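Local atomic coordinates of polysaccharide deacetylase-like protein (Bacillus anthracis, PDB entry 4V33), a protein that binds a zinc ion, probably deacetylates a polysaccharide, and is required for osmotic stability and maintenance of cell shape. Residues A[144-149]-A[199-204]; A[182-187]-A[224-229]; A[230-235]-A[257-262]. All coordinates share one frame; numbering follows the deposited sequence.

Contact 1. Residues A[144-149]-A[199-204]; sequences VPVLMY and PIFVTF
V146 to Y149 pair with F201 to F204 as parallel strands, their axes 4.7 Å apart and inclined at 19°, through backbone bonds from F201 N to P145 O, L147 N to F201 O, T203 N to L147 O and Y149 N to T203 O. One carbonyl is gripped twice: besides T203 N, L147 O receives the T203 hydroxyl, OG1 lying 2.7 Å from it. With chi1 at 80°, that hydroxyl sits between the backbone N and carbonyl carbon of its own residue, and it also bonds to R343. On the face with V146, M148, F201 and T203, T203 CG2 rests against V146 CG1, 3.8 Å away. Before the strand, V144 CG1 meets the F201 ring, 3.5 Å from CD1, while the ring also packs on F187. The opposite face carries L147, Y149, V202 and F204. Here the Y149 and F204 rings are near parallel, planes at 27°, but slid so far that they barely overlap, with centroids 5.5 Å apart; F204 CD2 instead lies 3.5 Å from Y149 CB. The Y149 hydroxyl bonds to Q173. L147 CD1 reaches I200 CD1 at 3.7 Å; L147 packs on helix 352-359 and I200 on both that helix and helix 167-179. Such buried parallel pairs, backed by helices, build the distorted beta/alpha barrel of polysaccharide deacetylases; strand 199-206 runs on past this contact to the zinc ligand D206.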
loop_
_atom_site.group_PDB
_atom_site.type_symbol
_atom_site.label_atom_id
_atom_site.label_comp_id
_atom_site.label_asym_id
_atom_site.label_seq_id
_atom_site.Cartn_x
_atom_site.Cartn_y
_atom_site.Cartn_z
ATOM N N VAL A 144 6.392 1.261 -1.133
ATOM C CA VAL A 144 5.188 1.710 -0.456
ATOM C C VAL A 144 5.574 2.258 0.916
ATOM O O VAL A 144 5.844 1.493 1.832
ATOM C CB VAL A 144 4.200 0.543 -0.254
ATOM C CG1 VAL A 144 2.932 1.030 0.419
ATOM C CG2 VAL A 144 3.858 -0.118 -1.600
ATOM N N PRO A 145 5.627 3.595 1.047
ATOM C CA PRO A 145 5.859 4.146 2.385
ATOM C C PRO A 145 4.627 3.950 3.255
ATOM O O PRO A 145 3.494 4.177 2.817
ATOM C CB PRO A 145 6.119 5.634 2.134
ATOM C CG PRO A 145 5.581 5.914 0.748
ATOM C CD PRO A 145 5.582 4.617 -0.010
ATOM N N VAL A 146 4.871 3.530 4.490
ATOM C CA VAL A 146 3.815 3.327 5.467
ATOM C C VAL A 146 4.100 4.293 6.615
ATOM O O VAL A 146 4.994 4.062 7.428
ATOM C CB VAL A 146 3.778 1.868 5.957
ATOM C CG1 VAL A 146 2.646 1.669 6.966
ATOM C CG2 VAL A 146 3.617 0.922 4.764
ATOM N N LEU A 147 3.364 5.401 6.638
ATOM C CA LEU A 147 3.588 6.454 7.636
ATOM C C LEU A 147 3.061 6.055 9.001
ATOM O O LEU A 147 1.998 5.440 9.113
ATOM C CB LEU A 147 2.878 7.731 7.205
ATOM C CG LEU A 147 3.398 8.386 5.922
ATOM C CD1 LEU A 147 2.405 9.426 5.396
ATOM C CD2 LEU A 147 4.736 9.057 6.221
ATOM N N MET A 148 3.802 6.428 10.045
ATOM C CA MET A 148 3.385 6.169 11.415
ATOM C C MET A 148 3.207 7.473 12.195
ATOM O O MET A 148 4.184 8.193 12.453
ATOM C CB MET A 148 4.405 5.294 12.128
ATOM C CG MET A 148 4.061 5.060 13.604
ATOM S SD MET A 148 5.231 3.996 14.447
ATOM C CE MET A 148 6.749 4.895 14.146
ATOM N N TYR A 149 1.954 7.765 12.536
ATOM C CA TYR A 149 1.602 8.857 13.437
ATOM C C TYR A 149 1.132 8.315 14.775
ATOM O O TYR A 149 0.768 7.139 14.887
ATOM C CB TYR A 149 0.466 9.678 12.841
ATOM C CG TYR A 149 0.832 10.482 11.619
ATOM C CD1 TYR A 149 1.372 11.763 11.750
ATOM C CD2 TYR A 149 0.623 9.989 10.342
ATOM C CE1 TYR A 149 1.697 12.518 10.655
ATOM C CE2 TYR A 149 0.952 10.740 9.225
ATOM C CZ TYR A 149 1.478 12.005 9.384
ATOM O OH TYR A 149 1.795 12.740 8.269
ATOM N N PRO A 199 1.496 4.887 -4.330
ATOM C CA PRO A 199 0.780 4.321 -3.183
ATOM C C PRO A 199 1.419 4.736 -1.865
ATOM O O PRO A 199 2.641 4.840 -1.775
ATOM C CB PRO A 199 0.951 2.807 -3.383
ATOM C CG PRO A 199 2.218 2.681 -4.196
ATOM C CD PRO A 199 2.137 3.844 -5.154
ATOM N N ILE A 200 0.593 4.977 -0.856
ATOM C CA ILE A 200 1.085 5.323 0.468
ATOM C C ILE A 200 0.039 4.932 1.510
ATOM O O ILE A 200 -1.163 4.999 1.236
ATOM C CB ILE A 200 1.441 6.830 0.553
ATOM C CG1 ILE A 200 2.151 7.150 1.873
ATOM C CG2 ILE A 200 0.197 7.716 0.348
ATOM C CD1 ILE A 200 2.930 8.480 1.818
ATOM N N PHE A 201 0.504 4.501 2.679
ATOM C CA PHE A 201 -0.377 4.124 3.777
ATOM C C PHE A 201 -0.181 5.085 4.932
ATOM O O PHE A 201 0.907 5.165 5.496
ATOM C CB PHE A 201 -0.056 2.700 4.258
ATOM C CG PHE A 201 -0.583 1.627 3.350
ATOM C CD1 PHE A 201 -0.074 1.471 2.072
ATOM C CD2 PHE A 201 -1.586 0.771 3.775
ATOM C CE1 PHE A 201 -0.562 0.484 1.224
ATOM C CE2 PHE A 201 -2.074 -0.216 2.936
ATOM C CZ PHE A 201 -1.568 -0.360 1.667
ATOM N N VAL A 202 -1.227 5.832 5.266
ATOM C CA VAL A 202 -1.204 6.667 6.457
ATOM C C VAL A 202 -1.735 5.823 7.615
ATOM O O VAL A 202 -2.850 5.292 7.535
ATOM C CB VAL A 202 -2.088 7.910 6.284
ATOM C CG1 VAL A 202 -2.068 8.769 7.551
ATOM C CG2 VAL A 202 -1.631 8.726 5.060
ATOM N N THR A 203 -0.932 5.676 8.671
ATOM C CA THR A 203 -1.366 4.902 9.844
ATOM C C THR A 203 -1.177 5.684 11.136
ATOM O O THR A 203 -0.275 6.528 11.246
ATOM C CB THR A 203 -0.657 3.508 9.986
ATOM O OG1 THR A 203 0.650 3.662 10.558
ATOM C CG2 THR A 203 -0.558 2.788 8.640
ATOM N N PHE A 204 -2.022 5.360 12.112
ATOM C CA PHE A 204 -2.010 5.965 13.441
ATOM C C PHE A 204 -1.965 4.863 14.471
ATOM O O PHE A 204 -2.692 3.866 14.351
ATOM C CB PHE A 204 -3.294 6.762 13.670
ATOM C CG PHE A 204 -3.483 7.886 12.708
ATOM C CD1 PHE A 204 -4.136 7.672 11.507
ATOM C CD2 PHE A 204 -3.013 9.159 13.002
ATOM C CE1 PHE A 204 -4.320 8.703 10.592
ATOM C CE2 PHE A 204 -3.192 10.201 12.089
ATOM C CZ PHE A 204 -3.847 9.971 10.882
#

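Contact 2. Residues A[182-187]-A[224-229]. With EDO (1,2-ethanediol), chain G; ACT (acetate ion), chain E.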
loop_
_atom_site.group_PDB
_atom_site.type_symbol
_atom_site.label_atom_id
_atom_site.label_comp_id
_atom_site.label_asym_id
_atom_site.label_seq_id
_atom_site.Cartn_x
_atom_site.Cartn_y
_atom_site.Cartn_z
ATOM N N TYR A 182 -0.351 11.411 -4.702
ATOM C CA TYR A 182 -0.274 10.163 -3.953
ATOM C C TYR A 182 -1.642 9.494 -3.881
ATOM O O TYR A 182 -2.671 10.168 -3.855
ATOM C CB TYR A 182 0.270 10.426 -2.537
ATOM C CG TYR A 182 1.756 10.686 -2.524
ATOM C CD1 TYR A 182 2.262 11.943 -2.849
ATOM C CD2 TYR A 182 2.655 9.671 -2.221
ATOM C CE1 TYR A 182 3.627 12.173 -2.862
ATOM C CE2 TYR A 182 4.018 9.895 -2.234
ATOM C CZ TYR A 182 4.497 11.150 -2.550
ATOM O OH TYR A 182 5.855 11.384 -2.567
ATOM N N THR A 183 -1.644 8.163 -3.845
ATOM C CA THR A 183 -2.878 7.417 -3.657
ATOM C C THR A 183 -2.856 6.790 -2.266
ATOM O O THR A 183 -2.075 5.873 -1.986
ATOM C CB THR A 183 -3.057 6.301 -4.719
ATOM O OG1 THR A 183 -2.962 6.860 -6.032
ATOM C CG2 THR A 183 -4.415 5.623 -4.557
ATOM N N LEU A 184 -3.702 7.310 -1.385
ATOM C CA LEU A 184 -3.776 6.783 -0.024
ATOM C C LEU A 184 -4.529 5.459 -0.038
ATOM O O LEU A 184 -5.579 5.333 -0.678
ATOM C CB LEU A 184 -4.451 7.793 0.909
ATOM C CG LEU A 184 -3.571 8.944 1.427
ATOM C CD1 LEU A 184 -3.057 9.875 0.320
ATOM C CD2 LEU A 184 -4.326 9.750 2.481
ATOM N N LEU A 185 -3.966 4.472 0.650
ATOM C CA LEU A 185 -4.532 3.132 0.696
ATOM C C LEU A 185 -4.634 2.625 2.120
ATOM O O LEU A 185 -3.982 3.141 3.034
ATOM C CB LEU A 185 -3.662 2.147 -0.090
ATOM C CG LEU A 185 -3.516 2.390 -1.591
ATOM C CD1 LEU A 185 -2.548 1.371 -2.179
ATOM C CD2 LEU A 185 -4.871 2.324 -2.291
ATOM N N THR A 186 -5.461 1.599 2.293
ATOM C CA THR A 186 -5.506 0.818 3.528
ATOM C C THR A 186 -5.318 -0.644 3.144
ATOM O O THR A 186 -5.308 -0.970 1.961
ATOM C CB THR A 186 -6.835 1.013 4.290
ATOM O OG1 THR A 186 -7.946 0.708 3.432
ATOM C CG2 THR A 186 -6.957 2.451 4.777
ATOM N N PHE A 187 -5.193 -1.544 4.116
ATOM C CA PHE A 187 -4.801 -2.917 3.795
ATOM C C PHE A 187 -5.851 -3.725 3.033
ATOM O O PHE A 187 -5.526 -4.732 2.412
ATOM C CB PHE A 187 -4.299 -3.654 5.052
ATOM C CG PHE A 187 -2.962 -3.162 5.509
ATOM C CD1 PHE A 187 -1.811 -3.508 4.809
ATOM C CD2 PHE A 187 -2.852 -2.296 6.593
ATOM C CE1 PHE A 187 -0.574 -3.030 5.194
ATOM C CE2 PHE A 187 -1.613 -1.808 6.987
ATOM C CZ PHE A 187 -0.471 -2.174 6.287
ATOM N N ASP A 224 -13.629 15.950 -4.855
ATOM C CA ASP A 224 -13.892 15.142 -6.044
ATOM C C ASP A 224 -12.671 14.391 -6.578
ATOM O O ASP A 224 -12.813 13.370 -7.251
ATOM C CB ASP A 224 -14.508 15.992 -7.158
ATOM C CG ASP A 224 -15.859 16.559 -6.778
ATOM O OD1 ASP A 224 -16.417 16.130 -5.747
ATOM O OD2 ASP A 224 -16.369 17.430 -7.518
ATOM N N THR A 225 -11.478 14.893 -6.282
ATOM C CA THR A 225 -10.250 14.263 -6.756
ATOM C C THR A 225 -9.536 13.465 -5.661
ATOM O O THR A 225 -9.079 12.342 -5.890
ATOM C CB THR A 225 -9.283 15.307 -7.352
ATOM O OG1 THR A 225 -9.014 16.326 -6.381
ATOM C CG2 THR A 225 -9.895 15.950 -8.589
ATOM N N PHE A 226 -9.462 14.044 -4.468
ATOM C CA PHE A 226 -8.710 13.453 -3.360
ATOM C C PHE A 226 -9.618 12.598 -2.472
ATOM O O PHE A 226 -10.545 13.114 -1.850
ATOM C CB PHE A 226 -8.061 14.579 -2.550
ATOM C CG PHE A 226 -7.088 14.116 -1.499
ATOM C CD1 PHE A 226 -5.936 13.426 -1.845
ATOM C CD2 PHE A 226 -7.299 14.424 -0.163
ATOM C CE1 PHE A 226 -5.029 13.014 -0.864
ATOM C CE2 PHE A 226 -6.396 14.024 0.817
ATOM C CZ PHE A 226 -5.257 13.323 0.462
ATOM N N LYS A 227 -9.351 11.293 -2.431
ATOM C CA LYS A 227 -10.145 10.350 -1.641
ATOM C C LYS A 227 -9.276 9.739 -0.552
ATOM O O LYS A 227 -8.729 8.647 -0.714
ATOM C CB LYS A 227 -10.711 9.240 -2.530
ATOM C CG LYS A 227 -11.488 9.738 -3.731
ATOM C CD LYS A 227 -12.638 10.640 -3.324
ATOM C CE LYS A 227 -13.515 10.969 -4.530
ATOM N NZ LYS A 227 -14.613 11.914 -4.182
ATOM N N PRO A 228 -9.124 10.452 0.570
ATOM C CA PRO A 228 -8.190 9.963 1.582
ATOM C C PRO A 228 -8.747 8.797 2.378
ATOM O O PRO A 228 -9.951 8.721 2.637
ATOM C CB PRO A 228 -8.012 11.173 2.502
ATOM C CG PRO A 228 -9.338 11.898 2.390
ATOM C CD PRO A 228 -9.753 11.730 0.951
ATOM N N VAL A 229 -7.849 7.886 2.735
ATOM C CA VAL A 229 -8.145 6.823 3.691
ATOM C C VAL A 229 -6.953 6.674 4.625
ATOM O O VAL A 229 -5.858 7.157 4.331
ATOM C CB VAL A 229 -8.438 5.469 3.005
ATOM C CG1 VAL A 229 -9.735 5.539 2.204
ATOM C CG2 VAL A 229 -7.271 5.050 2.129
HETATM C C1 EDO G . -6.078 10.294 -4.121
HETATM O O1 EDO G . -7.486 10.053 -4.177
HETATM C C2 EDO G . -5.582 10.136 -2.683
HETATM O O2 EDO G . -5.862 8.822 -2.213
HETATM C C ACT E . 6.718 13.526 -4.899
HETATM O O ACT E . 6.571 13.561 -3.660
HETATM O OXT ACT E . 6.431 12.440 -5.445
HETATM C CH3 ACT E . 7.209 14.711 -5.677
HETATM O O HOH W 1 -7.800 6.274 -1.635
HETATM O O HOH W 2 -3.580 5.825 3.765
#
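The F226 ring meets L184 at a slant, CE1 lying 3.9 Å from L184 CD1, and carbon C2 of a bound 1,2-ethanediol also approaches this ring obliquely. At the start of 182-187, away from residues 224-229, the Y182 ring has an acetate oxygen at its edge, in plane; the hydroxyl OH donates to acetate O over 2.5 Å, and K198 and Y176 hold the same ion. No hydrogen bond joins the two segments directly; their touching parts, 184-186 and 226-229, run 23° apart. The polar links seen here pass through water and the ethanediol, which, like the acetate, was probably taken up from the crystallisation liquor. Ethanediol O2 accepts from L184 N and O1 from K227 N, each at 2.8 Å. Beside it a water donates to both L184 O, at 2.6 Å, and K227 O. Most of the buried surface belongs to L184 and V229. L184 CD2 reaches P228 CB, L184 CB meets V229 CG2, and that valine methyl packs against the carbonyl oxygen L184 O at 3.3 Å. The T186 and V229 side chains cross at about a right angle, with T186 CG2 3.7 Å from V229 CG2. V229 N is buried and has no polar partner. Strand 183-185 hydrogen-bonds to strand 199-206, and L184 packs on L177 of helix 167-179. F226 touches K178 of the same helix; the loop from helix 211-221 to strand 230-234 thus passes alongside strand 183-185 and helix 167-179.

Contact 3. Residues A[230-235]-A[257-262]; sequences ATEYMI and GIFSMQ
A230 meets F259 and S260 where strands 230-234 and 259-262 run parallel, 25° apart; with Q262 and E232 it buries the most surface in the contact. A230 is tied to the neighbouring strand through both its N and its O: N donates to I258 O, and O accepts from S260 N at 2.8 Å. Its CB points to the face shared with F259, where ring atom CE2 lies 3.9 Å away. E232 stands on the same face, its N bonded to S260 O and its O to Q262 N. With CG anti to the backbone N (chi1 175°) and a bend at chi2, its chain lies alongside M261, pointing the same way, and CG comes 3.6 Å from M261 SD. The bend carries the carboxylate on to G207, whose N makes a weak hydrogen bond to OE2. This is the pairing of a beta-alpha-beta crossover, helix 247-255 linking the two strands and packing M253 against E232 and F259, within the sheet of the deacetylase domain. Q262 works on the other face. Its CG rests on T231 CG2 at 3.8 Å, its CB lies 4.0 Å from Y233 CD1, and its amide plane is nearly perpendicular to the Y233 ring. The bent chain brings NE2 back to S260 OG at 2.8 Å, the acceptor lying 18° out of the amide plane, while OE1 accepts from I297 and A298. Both ends of the amide are thus engaged, which fixes its rotation. S260 OG also bonds to E188, and a water joins it to T231 OG1.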
loop_
_atom_site.group_PDB
_atom_site.type_symbol
_atom_site.label_atom_id
_atom_site.label_comp_id
_atom_site.label_asym_id
_atom_site.label_seq_id
_atom_site.Cartn_x
_atom_site.Cartn_y
_atom_site.Cartn_z
ATOM N N ALA A 230 -7.162 6.015 5.762
ATOM C CA ALA A 230 -6.087 5.800 6.717
ATOM C C ALA A 230 -6.407 4.621 7.614
ATOM O O ALA A 230 -7.560 4.199 7.705
ATOM C CB ALA A 230 -5.866 7.063 7.576
ATOM N N THR A 231 -5.374 4.100 8.268
ATOM C CA THR A 231 -5.518 2.973 9.194
ATOM C C THR A 231 -5.305 3.454 10.625
ATOM O O THR A 231 -4.346 4.168 10.910
ATOM C CB THR A 231 -4.470 1.892 8.890
ATOM O OG1 THR A 231 -4.684 1.386 7.564
ATOM C CG2 THR A 231 -4.558 0.743 9.889
ATOM N N GLU A 232 -6.211 3.067 11.519
ATOM C CA GLU A 232 -6.053 3.339 12.938
ATOM C C GLU A 232 -5.799 2.006 13.611
ATOM O O GLU A 232 -6.602 1.086 13.469
ATOM C CB GLU A 232 -7.333 3.951 13.508
ATOM C CG GLU A 232 -7.299 4.150 15.028
ATOM C CD GLU A 232 -6.366 5.270 15.423
ATOM O OE1 GLU A 232 -6.634 6.420 15.000
ATOM O OE2 GLU A 232 -5.364 5.001 16.127
ATOM N N TYR A 233 -4.684 1.891 14.322
ATOM C CA TYR A 233 -4.409 0.682 15.085
ATOM C C TYR A 233 -4.840 0.920 16.528
ATOM O O TYR A 233 -4.167 1.610 17.284
ATOM C CB TYR A 233 -2.926 0.355 15.041
ATOM C CG TYR A 233 -2.335 -0.040 13.696
ATOM C CD1 TYR A 233 -2.615 -1.276 13.122
ATOM C CD2 TYR A 233 -1.440 0.804 13.041
ATOM C CE1 TYR A 233 -2.032 -1.658 11.913
ATOM C CE2 TYR A 233 -0.850 0.435 11.840
ATOM C CZ TYR A 233 -1.139 -0.800 11.295
ATOM O OH TYR A 233 -0.543 -1.173 10.118
ATOM N N MET A 234 -5.974 0.335 16.902
ATOM C CA MET A 234 -6.632 0.616 18.171
ATOM C C MET A 234 -6.163 -0.318 19.280
ATOM O O MET A 234 -6.144 -1.541 19.097
ATOM C CB MET A 234 -8.145 0.431 17.980
ATOM C CG MET A 234 -8.987 0.719 19.212
ATOM S SD MET A 234 -9.219 2.500 19.390
ATOM C CE MET A 234 -8.979 2.696 21.162
ATOM N N ILE A 235 -5.777 0.245 20.426
ATOM C CA ILE A 235 -5.588 -0.570 21.626
ATOM C C ILE A 235 -6.991 -0.970 22.054
ATOM O O ILE A 235 -7.757 -0.137 22.530
ATOM C CB ILE A 235 -4.862 0.204 22.743
ATOM C CG1 ILE A 235 -3.435 0.538 22.293
ATOM C CG2 ILE A 235 -4.816 -0.640 24.034
ATOM C CD1 ILE A 235 -2.757 1.597 23.170
ATOM N N GLY A 257 -16.074 6.011 5.413
ATOM C CA GLY A 257 -15.282 5.395 4.367
ATOM C C GLY A 257 -13.812 5.766 4.439
ATOM O O GLY A 257 -13.009 5.282 3.645
ATOM N N ILE A 258 -13.452 6.623 5.390
ATOM C CA ILE A 258 -12.073 7.090 5.492
ATOM C C ILE A 258 -11.189 6.126 6.283
ATOM O O ILE A 258 -10.073 5.829 5.877
ATOM C CB ILE A 258 -11.988 8.531 6.075
ATOM C CG1 ILE A 258 -12.672 9.517 5.119
ATOM C CG2 ILE A 258 -10.534 8.949 6.301
ATOM C CD1 ILE A 258 -12.754 10.940 5.659
ATOM N N PHE A 259 -11.681 5.621 7.409
ATOM C CA PHE A 259 -10.821 4.810 8.255
ATOM C C PHE A 259 -11.012 3.309 8.149
ATOM O O PHE A 259 -12.131 2.805 8.064
ATOM C CB PHE A 259 -10.934 5.239 9.717
ATOM C CG PHE A 259 -10.048 6.393 10.066
ATOM C CD1 PHE A 259 -10.480 7.691 9.868
ATOM C CD2 PHE A 259 -8.770 6.180 10.570
ATOM C CE1 PHE A 259 -9.658 8.767 10.168
ATOM C CE2 PHE A 259 -7.941 7.251 10.871
ATOM C CZ PHE A 259 -8.397 8.549 10.674
ATOM N N SER A 260 -9.878 2.621 8.157
ATOM C CA SER A 260 -9.831 1.183 8.370
ATOM C C SER A 260 -9.371 0.989 9.814
ATOM O O SER A 260 -8.287 1.430 10.188
ATOM C CB SER A 260 -8.820 0.560 7.420
ATOM O OG SER A 260 -8.679 -0.828 7.660
ATOM N N MET A 261 -10.201 0.341 10.627
ATOM C CA MET A 261 -9.922 0.214 12.056
ATOM C C MET A 261 -9.309 -1.152 12.318
ATOM O O MET A 261 -9.957 -2.183 12.143
ATOM C CB MET A 261 -11.211 0.399 12.860
ATOM C CG MET A 261 -11.021 0.529 14.370
ATOM S SD MET A 261 -10.246 2.090 14.861
ATOM C CE MET A 261 -11.063 3.167 13.727
ATOM N N GLN A 262 -8.043 -1.150 12.711
ATOM C CA GLN A 262 -7.277 -2.376 12.843
ATOM C C GLN A 262 -6.722 -2.480 14.262
ATOM O O GLN A 262 -7.037 -1.649 15.110
ATOM C CB GLN A 262 -6.175 -2.408 11.772
ATOM C CG GLN A 262 -6.732 -2.293 10.336
ATOM C CD GLN A 262 -7.637 -3.466 9.981
ATOM O OE1 GLN A 262 -7.391 -4.599 10.400
ATOM N NE2 GLN A 262 -8.697 -3.196 9.216
HETATM O O HOH W 3 -5.865 -1.087 6.910
#

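In the fold
After the N-terminal antiparallel sheet, the chain enters the deacetylase domain at 144-149. Contact 1 closes a loop of 49 residues that holds helix 167-179 and strand 183-185. Contact 2 opens inside that loop and closes beyond it, at 224-229, after helix 211-221, so the two cross; they meet where strand 183-185 of contact 2 lies beside strand 199-206 of contact 1, I200 bonding to the backbones of T183 and L185. V229 then leads straight into A230, and contact 3 follows in series, closing a shorter loop round helix 247-255. F204 bonds to T231 and Y233, joining contacts 1 and 3 in one sheet. Strands 199-206 and 259-263 lead to zinc ligands, D206 and H264.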